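Local coordinates for Rbsd/fucu transport protein family protein (Streptococcus pneumoniae, PDB 4A34) that probably interconverts the alpha and beta anomers of L-fucose as a fucose mutarotase, holding beta-L-fucopyranose in pockets completed by neighbouring subunits, at residues L14-E19 with A39-R44; E25-D30 with E109-R114; M61-D64 with S70-F73; M74-V77 with I82-I85. One frame throughout, in Å; residues are numbered along the deposited sequence.

Contact 1 of 4, residues L14-E19 with A39-R44; sequences LKTLME and ANKLIR. With K (potassium ion), chain B.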
loop_
_atom_site.group_PDB
_atom_site.type_symbol
_atom_site.label_atom_id
_atom_site.label_comp_id
_atom_site.label_asym_id
_atom_site.label_seq_id
_atom_site.Cartn_x
_atom_site.Cartn_y
_atom_site.Cartn_z
ATOM N N LEU I 14 -11.711 12.187 16.599
ATOM C CA LEU I 14 -10.961 13.161 17.397
ATOM C C LEU I 14 -9.676 13.588 16.690
ATOM O O LEU I 14 -9.362 14.770 16.639
ATOM C CB LEU I 14 -10.665 12.625 18.803
ATOM C CG LEU I 14 -10.316 13.622 19.921
ATOM C CD1 LEU I 14 -10.942 14.998 19.735
ATOM C CD2 LEU I 14 -10.743 13.055 21.259
ATOM N N LYS I 15 -8.956 12.622 16.130
ATOM C CA LYS I 15 -7.789 12.913 15.307
ATOM C C LYS I 15 -8.151 13.918 14.215
ATOM O O LYS I 15 -7.472 14.944 14.049
ATOM C CB LYS I 15 -7.240 11.627 14.674
ATOM C CG LYS I 15 -5.961 11.821 13.895
ATOM C CD LYS I 15 -5.471 10.506 13.316
ATOM C CE LYS I 15 -4.222 10.686 12.457
ATOM N NZ LYS I 15 -4.486 11.294 11.136
ATOM N N THR I 16 -9.224 13.632 13.480
ATOM C CA THR I 16 -9.579 14.472 12.345
ATOM C C THR I 16 -10.118 15.842 12.767
ATOM O O THR I 16 -9.815 16.841 12.128
ATOM C CB THR I 16 -10.425 13.711 11.269
ATOM O OG1 THR I 16 -11.439 14.558 10.708
ATOM C CG2 THR I 16 -11.047 12.509 11.852
ATOM N N LEU I 17 -10.856 15.899 13.871
ATOM C CA LEU I 17 -11.220 17.184 14.467
ATOM C C LEU I 17 -9.966 17.977 14.823
ATOM O O LEU I 17 -9.920 19.199 14.653
ATOM C CB LEU I 17 -12.071 16.989 15.722
ATOM C CG LEU I 17 -13.536 16.576 15.586
ATOM C CD1 LEU I 17 -14.180 16.527 16.960
ATOM C CD2 LEU I 17 -14.318 17.514 14.676
ATOM N N MET I 18 -8.953 17.264 15.319
ATOM C CA MET I 18 -7.678 17.861 15.708
ATOM C C MET I 18 -6.874 18.385 14.519
ATOM O O MET I 18 -6.372 19.510 14.555
ATOM C CB MET I 18 -6.847 16.849 16.501
ATOM C CG MET I 18 -7.303 16.649 17.931
ATOM S SD MET I 18 -6.806 18.083 18.900
ATOM C CE MET I 18 -5.205 17.529 19.507
ATOM N N GLU I 19 -6.753 17.574 13.469
ATOM C CA GLU I 19 -5.929 17.949 12.319
ATOM C C GLU I 19 -6.621 18.949 11.391
ATOM O O GLU I 19 -5.994 19.497 10.484
ATOM C CB GLU I 19 -5.429 16.717 11.553
ATOM C CG GLU I 19 -6.507 15.891 10.911
ATOM C CD GLU I 19 -6.063 14.473 10.571
ATOM O OE1 GLU I 19 -5.201 13.906 11.275
ATOM O OE2 GLU I 19 -6.605 13.923 9.593
ATOM N N ALA I 39 -17.402 11.025 0.360
ATOM C CA ALA I 39 -16.370 11.371 1.335
ATOM C C ALA I 39 -14.939 11.468 0.794
ATOM O O ALA I 39 -14.435 10.530 0.165
ATOM C CB ALA I 39 -16.435 10.410 2.518
ATOM N N ASN I 40 -14.295 12.609 1.041
ATOM C CA ASN I 40 -12.844 12.716 0.865
ATOM C C ASN I 40 -12.191 11.807 1.904
ATOM O O ASN I 40 -11.334 10.988 1.578
ATOM C CB ASN I 40 -12.350 14.173 1.006
ATOM C CG ASN I 40 -10.822 14.281 1.149
ATOM O OD1 ASN I 40 -10.077 13.852 0.267
ATOM N ND2 ASN I 40 -10.358 14.855 2.264
ATOM N N LYS I 41 -12.634 11.946 3.149
ATOM C CA LYS I 41 -12.154 11.140 4.258
ATOM C C LYS I 41 -13.374 10.661 5.044
ATOM O O LYS I 41 -14.161 11.472 5.488
ATOM C CB LYS I 41 -11.220 11.986 5.125
ATOM C CG LYS I 41 -10.594 11.282 6.314
ATOM C CD LYS I 41 -9.526 12.169 6.980
ATOM C CE LYS I 41 -8.875 11.458 8.166
ATOM N NZ LYS I 41 -8.042 10.281 7.724
ATOM N N LEU I 42 -13.534 9.345 5.183
ATOM C CA LEU I 42 -14.703 8.748 5.832
ATOM C C LEU I 42 -14.467 8.301 7.283
ATOM O O LEU I 42 -13.528 7.547 7.578
ATOM C CB LEU I 42 -15.220 7.558 5.015
ATOM C CG LEU I 42 -16.452 6.824 5.551
ATOM C CD1 LEU I 42 -17.679 7.722 5.523
ATOM C CD2 LEU I 42 -16.729 5.564 4.767
ATOM N N ILE I 43 -15.337 8.765 8.176
ATOM C CA ILE I 43 -15.395 8.281 9.543
ATOM C C ILE I 43 -16.772 7.668 9.747
ATOM O O ILE I 43 -17.780 8.318 9.473
ATOM C CB ILE I 43 -15.182 9.416 10.541
ATOM C CG1 ILE I 43 -13.799 10.034 10.332
ATOM C CG2 ILE I 43 -15.328 8.910 11.984
ATOM C CD1 ILE I 43 -13.783 11.521 10.513
ATOM N N ARG I 44 -16.825 6.417 10.199
ATOM C CA ARG I 44 -18.109 5.776 10.437
ATOM C C ARG I 44 -18.461 5.784 11.920
ATOM O O ARG I 44 -17.754 5.208 12.741
ATOM C CB ARG I 44 -18.147 4.337 9.888
ATOM C CG ARG I 44 -18.017 4.197 8.378
ATOM C CD ARG I 44 -18.720 2.934 7.884
ATOM N NE ARG I 44 -20.167 3.139 7.825
ATOM C CZ ARG I 44 -20.835 3.524 6.741
ATOM N NH1 ARG I 44 -20.197 3.721 5.593
ATOM N NH2 ARG I 44 -22.146 3.701 6.801
HETATM K K K B . -17.008 2.894 13.522
HETATM O O HOH W 1 -14.493 2.619 12.026
HETATM O O HOH W 2 -16.300 4.011 16.155
HETATM O O HOH W 3 -19.613 1.947 12.574
#
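The carboxylate of Glu19 is the flat group here, and Lys41 approaches it from the opposite direction, its methylene CE lying 3.6 Å from Glu19 OE2. Lys41 NZ stays 4.3 Å from Glu19 OE2, beyond a salt bridge, although the opposite charges probably still attract. Closer polar partners hold the acid instead. Lys15 NZ binds Glu19 OE1 at 2.7 Å on its syn lone pair, a salt bridge spanning one helical turn, while OE2 is hydrogen-bonded to Tyr119. With CG set between the backbone N and the carbonyl carbon (chi1 64°), the extended glutamate chain runs back along its own helix to reach Lys15. Beside this polar patch, Thr16 and Ile43 meet tip to tip: Thr16 CG2 is 3.2 Å from Ile43 CD1, a tight methyl contact that carries the apolar part of the interface. Beyond it, Arg44 O coordinates a potassium ion at 2.5 Å, together with three waters and Arg44 O of a neighbouring subunit. The whole exemplifies helix-on-sheet packing in an alpha/beta fold, with helix 11-19 laid against outermost strand 42-45 and an intersubunit potassium site near that strand's end.

Contact 2 of 4, residues E25-D30 with E109-R114; sequences EIVLAD and EDFYER. With FUL (beta-L-fucopyranose), chain C.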
loop_
_atom_site.group_PDB
_atom_site.type_symbol
_atom_site.label_atom_id
_atom_site.label_comp_id
_atom_site.label_asym_id
_atom_site.label_seq_id
_atom_site.Cartn_x
_atom_site.Cartn_y
_atom_site.Cartn_z
ATOM N N GLU I 25 -14.164 22.127 6.683
ATOM C CA GLU I 25 -15.546 21.742 6.959
ATOM C C GLU I 25 -15.658 20.245 7.244
ATOM O O GLU I 25 -14.825 19.454 6.804
ATOM C CB GLU I 25 -16.458 22.142 5.800
ATOM C CG GLU I 25 -16.565 23.649 5.606
ATOM C CD GLU I 25 -17.255 24.047 4.315
ATOM O OE1 GLU I 25 -18.049 23.251 3.772
ATOM O OE2 GLU I 25 -17.007 25.167 3.836
ATOM N N ILE I 26 -16.685 19.878 8.008
ATOM C CA ILE I 26 -16.967 18.480 8.319
ATOM C C ILE I 26 -18.465 18.236 8.291
ATOM O O ILE I 26 -19.235 19.031 8.824
ATOM C CB ILE I 26 -16.366 18.026 9.688
ATOM C CG1 ILE I 26 -16.726 16.553 9.960
ATOM C CG2 ILE I 26 -16.802 18.963 10.814
ATOM C CD1 ILE I 26 -16.130 15.967 11.183
ATOM N N VAL I 27 -18.860 17.126 7.674
ATOM C CA VAL I 27 -20.264 16.799 7.480
ATOM C C VAL I 27 -20.708 15.738 8.465
ATOM O O VAL I 27 -20.096 14.673 8.571
ATOM C CB VAL I 27 -20.546 16.311 6.042
ATOM C CG1 VAL I 27 -22.024 16.050 5.848
ATOM C CG2 VAL I 27 -20.065 17.330 5.017
ATOM N N LEU I 28 -21.779 16.036 9.191
ATOM C CA LEU I 28 -22.393 15.051 10.052
ATOM C C LEU I 28 -23.531 14.463 9.239
ATOM O O LEU I 28 -24.591 15.073 9.092
ATOM C CB LEU I 28 -22.871 15.689 11.366
ATOM C CG LEU I 28 -21.855 16.571 12.122
ATOM C CD1 LEU I 28 -22.447 17.213 13.381
ATOM C CD2 LEU I 28 -20.589 15.805 12.490
ATOM N N ALA I 29 -23.289 13.290 8.668
ATOM C CA ALA I 29 -24.235 12.693 7.738
ATOM C C ALA I 29 -25.213 11.757 8.437
ATOM O O ALA I 29 -24.828 11.015 9.343
ATOM C CB ALA I 29 -23.491 11.960 6.647
ATOM N N ASP I 30 -26.473 11.781 8.009
ATOM C CA ASP I 30 -27.469 10.883 8.579
ATOM C C ASP I 30 -27.453 9.519 7.894
ATOM O O ASP I 30 -26.839 9.355 6.843
ATOM C CB ASP I 30 -28.873 11.520 8.597
ATOM C CG ASP I 30 -29.485 11.718 7.200
ATOM O OD1 ASP I 30 -29.302 10.873 6.288
ATOM O OD2 ASP I 30 -30.198 12.731 7.032
ATOM N N GLU I 109 -28.866 18.690 -4.109
ATOM C CA GLU I 109 -27.784 18.632 -5.090
ATOM C C GLU I 109 -26.534 19.428 -4.684
ATOM O O GLU I 109 -25.421 18.913 -4.793
ATOM C CB GLU I 109 -28.298 19.054 -6.481
ATOM C CG GLU I 109 -27.327 18.805 -7.643
ATOM C CD GLU I 109 -26.708 17.407 -7.619
ATOM O OE1 GLU I 109 -27.460 16.399 -7.646
ATOM O OE2 GLU I 109 -25.459 17.329 -7.559
ATOM N N ASP I 110 -26.726 20.664 -4.220
ATOM C CA ASP I 110 -25.623 21.538 -3.787
ATOM C C ASP I 110 -24.940 21.020 -2.526
ATOM O O ASP I 110 -23.720 21.138 -2.373
ATOM C CB ASP I 110 -26.121 22.967 -3.518
ATOM C CG ASP I 110 -26.599 23.687 -4.779
ATOM O OD1 ASP I 110 -26.317 23.230 -5.907
ATOM O OD2 ASP I 110 -27.267 24.730 -4.628
ATOM N N PHE I 111 -25.749 20.470 -1.623
ATOM C CA PHE I 111 -25.284 19.883 -0.382
ATOM C C PHE I 111 -24.304 18.755 -0.660
ATOM O O PHE I 111 -23.269 18.657 0.005
ATOM C CB PHE I 111 -26.465 19.356 0.442
ATOM C CG PHE I 111 -26.130 19.120 1.888
ATOM C CD1 PHE I 111 -25.491 17.946 2.289
ATOM C CD2 PHE I 111 -26.428 20.082 2.846
ATOM C CE1 PHE I 111 -25.165 17.735 3.620
ATOM C CE2 PHE I 111 -26.105 19.884 4.177
ATOM C CZ PHE I 111 -25.476 18.707 4.568
ATOM N N TYR I 112 -24.635 17.917 -1.643
ATOM C CA TYR I 112 -23.784 16.797 -2.049
ATOM C C TYR I 112 -22.411 17.297 -2.473
ATOM O O TYR I 112 -21.385 16.835 -1.964
ATOM C CB TYR I 112 -24.422 15.998 -3.194
ATOM C CG TYR I 112 -25.634 15.147 -2.822
ATOM C CD1 TYR I 112 -25.941 14.842 -1.486
ATOM C CD2 TYR I 112 -26.452 14.607 -3.819
ATOM C CE1 TYR I 112 -27.050 14.043 -1.158
ATOM C CE2 TYR I 112 -27.567 13.804 -3.496
ATOM C CZ TYR I 112 -27.859 13.529 -2.167
ATOM O OH TYR I 112 -28.952 12.742 -1.855
ATOM N N GLU I 113 -22.400 18.264 -3.386
ATOM C CA GLU I 113 -21.159 18.825 -3.907
ATOM C C GLU I 113 -20.271 19.484 -2.836
ATOM O O GLU I 113 -19.057 19.277 -2.825
ATOM C CB GLU I 113 -21.437 19.773 -5.087
ATOM C CG GLU I 113 -22.108 19.112 -6.314
ATOM C CD GLU I 113 -21.282 17.982 -6.930
ATOM O OE1 GLU I 113 -20.037 18.101 -6.986
ATOM O OE2 GLU I 113 -21.883 16.966 -7.355
ATOM N N ARG I 114 -20.860 20.255 -1.927
ATOM C CA ARG I 114 -20.058 20.823 -0.838
ATOM C C ARG I 114 -19.494 19.730 0.090
ATOM O O ARG I 114 -18.362 19.840 0.571
ATOM C CB ARG I 114 -20.814 21.893 -0.042
ATOM C CG ARG I 114 -19.867 22.975 0.489
ATOM C CD ARG I 114 -20.330 23.549 1.806
ATOM N NE ARG I 114 -21.012 24.829 1.671
ATOM C CZ ARG I 114 -20.664 25.941 2.313
ATOM N NH1 ARG I 114 -19.637 25.942 3.144
ATOM N NH2 ARG I 114 -21.347 27.061 2.126
HETATM C C1 FUL C . -30.795 12.207 1.416
HETATM C C2 FUL C . -30.698 11.906 2.918
HETATM O O2 FUL C . -29.468 12.320 3.467
HETATM C C3 FUL C . -31.826 12.667 3.611
HETATM O O3 FUL C . -31.854 12.391 4.985
HETATM C C4 FUL C . -33.163 12.294 2.996
HETATM O O4 FUL C . -33.366 10.920 3.193
HETATM C C5 FUL C . -33.112 12.581 1.501
HETATM C C6 FUL C . -34.460 12.320 0.841
HETATM O O5 FUL C . -32.067 11.793 0.939
HETATM O O1 FUL C . -29.785 11.563 0.681
HETATM O O HOH W 4 -17.067 21.378 1.932
#
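Glu25 and Arg114 form the nearest backbone pair between strand 25-29 and helix 108-116, their CA atoms 9.1 Å apart, and long side chains bridge that gap. The two chains cross at about a right angle, with carboxylate and guanidinium planes 41° apart. Arg114 NH1 alone makes the salt bridge: its hydrogen bond to Glu25 OE1 is 3.2 Å long and nearly straight (176°), meeting the oxygen from above the carboxylate plane, whereas the bond from NH1 to Glu25 OE2, though 2.8 Å, is bent and weak. OE2 has a second cationic partner in Lys136. Deeper in, Val27 CG1 rests obliquely against the Phe111 ring, 4.2 Å from CE1. At the far end both segments grip the fucose. Asp30 OD2 accepts from O3 of the sugar at 2.7 Å and OD1 from O2 at 3.2 Å, while Tyr112 OH is hydrogen-bonded to the anomeric O1 of the sugar (2.9 Å), which lies in the plane of the tyrosine ring at its edge. His22 of a neighbouring subunit also binds this sugar. Strand 25-29 runs between strands 120-124 and 133-136, and Phe111 extends the helix's packing across Ile134 to Met74 of strand 71-74.

Contact 3 of 4, residues M61-D64 with S70-F73; sequences MPLD and SIQF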
loop_
_atom_site.group_PDB
_atom_site.type_symbol
_atom_site.label_atom_id
_atom_site.label_comp_id
_atom_site.label_asym_id
_atom_site.label_seq_id
_atom_site.Cartn_x
_atom_site.Cartn_y
_atom_site.Cartn_z
ATOM N N MET I 61 -14.871 22.334 19.072
ATOM C CA MET I 61 -14.511 23.003 17.826
ATOM C C MET I 61 -15.302 24.296 17.569
ATOM O O MET I 61 -16.511 24.252 17.369
ATOM C CB MET I 61 -14.681 22.028 16.658
ATOM C CG MET I 61 -14.191 22.542 15.313
ATOM S SD MET I 61 -14.769 21.510 13.947
ATOM C CE MET I 61 -16.451 22.106 13.738
ATOM N N PRO I 62 -14.613 25.451 17.555
ATOM C CA PRO I 62 -15.253 26.732 17.285
ATOM C C PRO I 62 -15.695 26.835 15.840
ATOM O O PRO I 62 -15.091 26.213 14.961
ATOM C CB PRO I 62 -14.136 27.744 17.539
ATOM C CG PRO I 62 -13.131 27.020 18.349
ATOM C CD PRO I 62 -13.185 25.621 17.848
ATOM N N LEU I 63 -16.737 27.618 15.592
ATOM C CA LEU I 63 -17.228 27.773 14.237
ATOM C C LEU I 63 -16.613 29.001 13.589
ATOM O O LEU I 63 -16.267 29.971 14.264
ATOM C CB LEU I 63 -18.756 27.821 14.205
ATOM C CG LEU I 63 -19.476 26.497 14.513
ATOM C CD1 LEU I 63 -20.948 26.725 14.725
ATOM C CD2 LEU I 63 -19.256 25.426 13.427
ATOM N N ASP I 64 -16.464 28.930 12.274
ATOM C CA ASP I 64 -15.819 29.974 11.497
ATOM C C ASP I 64 -16.617 31.281 11.476
ATOM O O ASP I 64 -17.717 31.354 10.916
ATOM C CB ASP I 64 -15.580 29.474 10.069
ATOM C CG ASP I 64 -14.511 30.261 9.342
ATOM O OD1 ASP I 64 -13.985 31.250 9.900
ATOM O OD2 ASP I 64 -14.192 29.882 8.198
ATOM N N SER I 70 -21.553 29.398 8.633
ATOM C CA SER I 70 -20.649 28.379 9.142
ATOM C C SER I 70 -21.374 27.042 9.301
ATOM O O SER I 70 -20.739 26.013 9.542
ATOM C CB SER I 70 -20.032 28.823 10.469
ATOM O OG SER I 70 -20.947 28.637 11.533
ATOM N N ILE I 71 -22.701 27.070 9.164
ATOM C CA ILE I 71 -23.549 25.876 9.308
ATOM C C ILE I 71 -24.547 25.775 8.146
ATOM O O ILE I 71 -25.161 26.770 7.757
ATOM C CB ILE I 71 -24.293 25.879 10.675
ATOM C CG1 ILE I 71 -23.298 25.779 11.835
ATOM C CG2 ILE I 71 -25.304 24.752 10.768
ATOM C CD1 ILE I 71 -23.794 26.389 13.112
ATOM N N GLN I 72 -24.687 24.580 7.581
ATOM C CA GLN I 72 -25.643 24.354 6.500
ATOM C C GLN I 72 -26.504 23.138 6.772
ATOM O O GLN I 72 -26.006 22.103 7.215
ATOM C CB GLN I 72 -24.944 24.168 5.149
ATOM C CG GLN I 72 -24.287 25.403 4.570
ATOM C CD GLN I 72 -22.888 25.600 5.100
ATOM O OE1 GLN I 72 -22.012 24.743 4.927
ATOM N NE2 GLN I 72 -22.669 26.727 5.765
ATOM N N PHE I 73 -27.799 23.259 6.509
ATOM C CA PHE I 73 -28.676 22.100 6.535
ATOM C C PHE I 73 -29.053 21.750 5.103
ATOM O O PHE I 73 -28.720 22.490 4.180
ATOM C CB PHE I 73 -29.922 22.335 7.397
ATOM C CG PHE I 73 -29.632 22.653 8.844
ATOM C CD1 PHE I 73 -28.431 22.289 9.443
ATOM C CD2 PHE I 73 -30.591 23.291 9.621
ATOM C CE1 PHE I 73 -28.180 22.584 10.787
ATOM C CE2 PHE I 73 -30.347 23.586 10.963
ATOM C CZ PHE I 73 -29.138 23.237 11.543
#
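Leu63 and Ile71 adopt matching first torsions, each with its gamma branch anti to the carbonyl carbon and beside the backbone N (chi1 -71° for Leu63 CG and -65° for Ile71 CG1), and this brings their terminal methyls together. The chains cross at about a right angle, and Leu63 CD1 lies only 3.3 Å from Ile71 CD1, a tight contact; the same leucine methyl is 3.8 Å from Ile71 CG1. Ser70 lies next to this pair. Its OG lies 3.6 Å from Leu63 CB and 3.7 Å from Leu63 CD1, so the hydroxyl meets hydrocarbon across the contact, while its hydrogen-bonding partner lies outside the two segments. Ser70 CB sits 3.5 Å from the carbonyl oxygen Asp64 O, where the backbones are nearest, with CA atoms of Asp64 and Ser70 5.6 Å apart. No hydrogen bond joins the segments directly.

In the alpha/beta fold this is the loop after helix 50-60 turning into strand 71-74, one of the strands of the mixed sheet. Ile71 also packs on Ile93 of helix 85-93 and on strands 133-136 and 103-106, which buries it between sheet and helix, and Leu63 covers it from the loop side. The carboxylate of Asp64 has other partners. It turns from strand 71-74, and OD1 is hydrogen-bonded to His22 NE2 and to the backbone N of Tyr66. Because His22 lines a fucose pocket, this sets Asp64 next to a sugar-binding residue, consistent with a second-shell part in positioning the histidine, and the aspartate side chain comes within about 7 Å of a bound sugar.

Contact 4 of 4, residues M74-V77 with I82-I85; sequences MNVV and IPKI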
loop_
_atom_site.group_PDB
_atom_site.type_symbol
_atom_site.label_atom_id
_atom_site.label_comp_id
_atom_site.label_asym_id
_atom_site.label_seq_id
_atom_site.Cartn_x
_atom_site.Cartn_y
_atom_site.Cartn_z
ATOM N N MET I 74 -29.706 20.610 4.915
ATOM C CA MET I 74 -30.164 20.209 3.594
ATOM C C MET I 74 -31.653 20.480 3.500
ATOM O O MET I 74 -32.439 19.869 4.223
ATOM C CB MET I 74 -29.879 18.727 3.341
ATOM C CG MET I 74 -30.467 18.190 2.033
ATOM S SD MET I 74 -30.281 16.408 1.817
ATOM C CE MET I 74 -28.544 16.296 1.383
ATOM N N ASN I 75 -32.038 21.387 2.604
ATOM C CA ASN I 75 -33.442 21.758 2.449
ATOM C C ASN I 75 -34.312 20.617 1.919
ATOM O O ASN I 75 -33.832 19.735 1.208
ATOM C CB ASN I 75 -33.596 23.002 1.571
ATOM C CG ASN I 75 -34.735 23.906 2.038
ATOM O OD1 ASN I 75 -35.705 23.445 2.650
ATOM N ND2 ASN I 75 -34.613 25.201 1.762
ATOM N N VAL I 76 -35.592 20.646 2.285
ATOM C CA VAL I 76 -36.562 19.639 1.843
ATOM C C VAL I 76 -37.102 19.893 0.425
ATOM O O VAL I 76 -37.142 21.025 -0.041
ATOM C CB VAL I 76 -37.761 19.527 2.838
ATOM C CG1 VAL I 76 -37.277 19.096 4.225
ATOM C CG2 VAL I 76 -38.535 20.844 2.920
ATOM N N VAL I 77 -37.497 18.822 -0.254
ATOM C CA VAL I 77 -38.277 18.913 -1.484
ATOM C C VAL I 77 -39.735 18.713 -1.084
ATOM O O VAL I 77 -40.032 17.841 -0.275
ATOM C CB VAL I 77 -37.842 17.832 -2.503
ATOM C CG1 VAL I 77 -38.952 17.517 -3.488
ATOM C CG2 VAL I 77 -36.589 18.273 -3.253
ATOM N N ILE I 82 -40.795 19.500 7.011
ATOM C CA ILE I 82 -39.678 20.075 7.751
ATOM C C ILE I 82 -39.406 19.123 8.914
ATOM O O ILE I 82 -40.336 18.771 9.650
ATOM C CB ILE I 82 -39.992 21.507 8.282
ATOM C CG1 ILE I 82 -40.243 22.483 7.126
ATOM C CG2 ILE I 82 -38.873 22.028 9.189
ATOM C CD1 ILE I 82 -41.730 22.645 6.730
ATOM N N PRO I 83 -38.148 18.671 9.068
ATOM C CA PRO I 83 -37.890 17.726 10.153
ATOM C C PRO I 83 -37.884 18.422 11.514
ATOM O O PRO I 83 -37.478 19.587 11.613
ATOM C CB PRO I 83 -36.511 17.154 9.806
ATOM C CG PRO I 83 -35.848 18.209 8.991
ATOM C CD PRO I 83 -36.931 18.988 8.295
ATOM N N LYS I 84 -38.359 17.717 12.541
ATOM C CA LYS I 84 -38.419 18.259 13.898
ATOM C C LYS I 84 -37.012 18.479 14.460
ATOM O O LYS I 84 -36.770 19.421 15.235
ATOM C CB LYS I 84 -39.227 17.330 14.808
ATOM N N ILE I 85 -36.089 17.612 14.043
ATOM C CA ILE I 85 -34.695 17.665 14.481
ATOM C C ILE I 85 -34.007 19.035 14.267
ATOM O O ILE I 85 -33.037 19.355 14.958
ATOM C CB ILE I 85 -33.861 16.482 13.873
ATOM C CG1 ILE I 85 -32.608 16.200 14.721
ATOM C CG2 ILE I 85 -33.538 16.714 12.375
ATOM C CD1 ILE I 85 -32.085 14.768 14.637
#
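Val76 meets Pro83 across the loop that links strand 71-74 to helix 85-93, the first connection of a beta-alpha-beta unit whose second strand, 103-106, runs parallel beside the first. The close part is small and wholly apolar. Val76 CG1 lies 4.1 Å from Pro83 CD, and the two side chains run antiparallel, passing one another rather than interlocking. The same methyl stands 4.4 Å from Ile82 CA, which makes one branch of the valine the point of contact with both residues of the returning chain. That branch is placed anti to the carbonyl carbon, beside the backbone N (chi1 -61°).

The solvent side is much looser. Ile82 is exposed and its nearest side-chain approach is Ile82 CG1 to Val76 CG2, 4.8 Å, although Val76 and Ile82 form the nearest backbone pair, with CA atoms 6.7 Å apart. Lys84 is modelled only as far as CB. No hydrogen bond crosses between the two segments, and no other chain of the assembly touches them; Val77 meets a crystal neighbour instead.

The strand end is different, for Met74 is buried. It packs against Tyr112 of helix 108-116 and against Tyr33 and Tyr130, all of which line the fucose pocket, so the loop leaves the sheet close beside the sugar site. The side chain of Val76 is about 8 Å from a bound fucose, between nearest atoms. Within the outgoing segment, the side chain of Asn75 curls over the following peptide, its OD1 accepting a weak, bent hydrogen bond of 2.8 Å from Val76 N, with an angle of 129° at the hydrogen.

How the contacts relate
From the N terminus, helix 11-19 opens contact 1, and strand 25-29 opens contact 2 before strand 42-45 closes the first loop, so these two contacts cross along the chain. Contact 2 closes only at helix 108-116, and contacts 3 and 4 both fall within its long span. They are short, local closures in series: contact 3 leads into strand 71-74, and contact 4 follows directly as the chain leaves it for helix 85-93. In space, Leu17 of contact 1 touches Ile26 and Met61, while Phe111 of contact 2 packs on Phe73 of contact 3 and the same helix reaches contact 4. Contacts 1 to 3 thus share one sheet, and contact 4 adjoins its end.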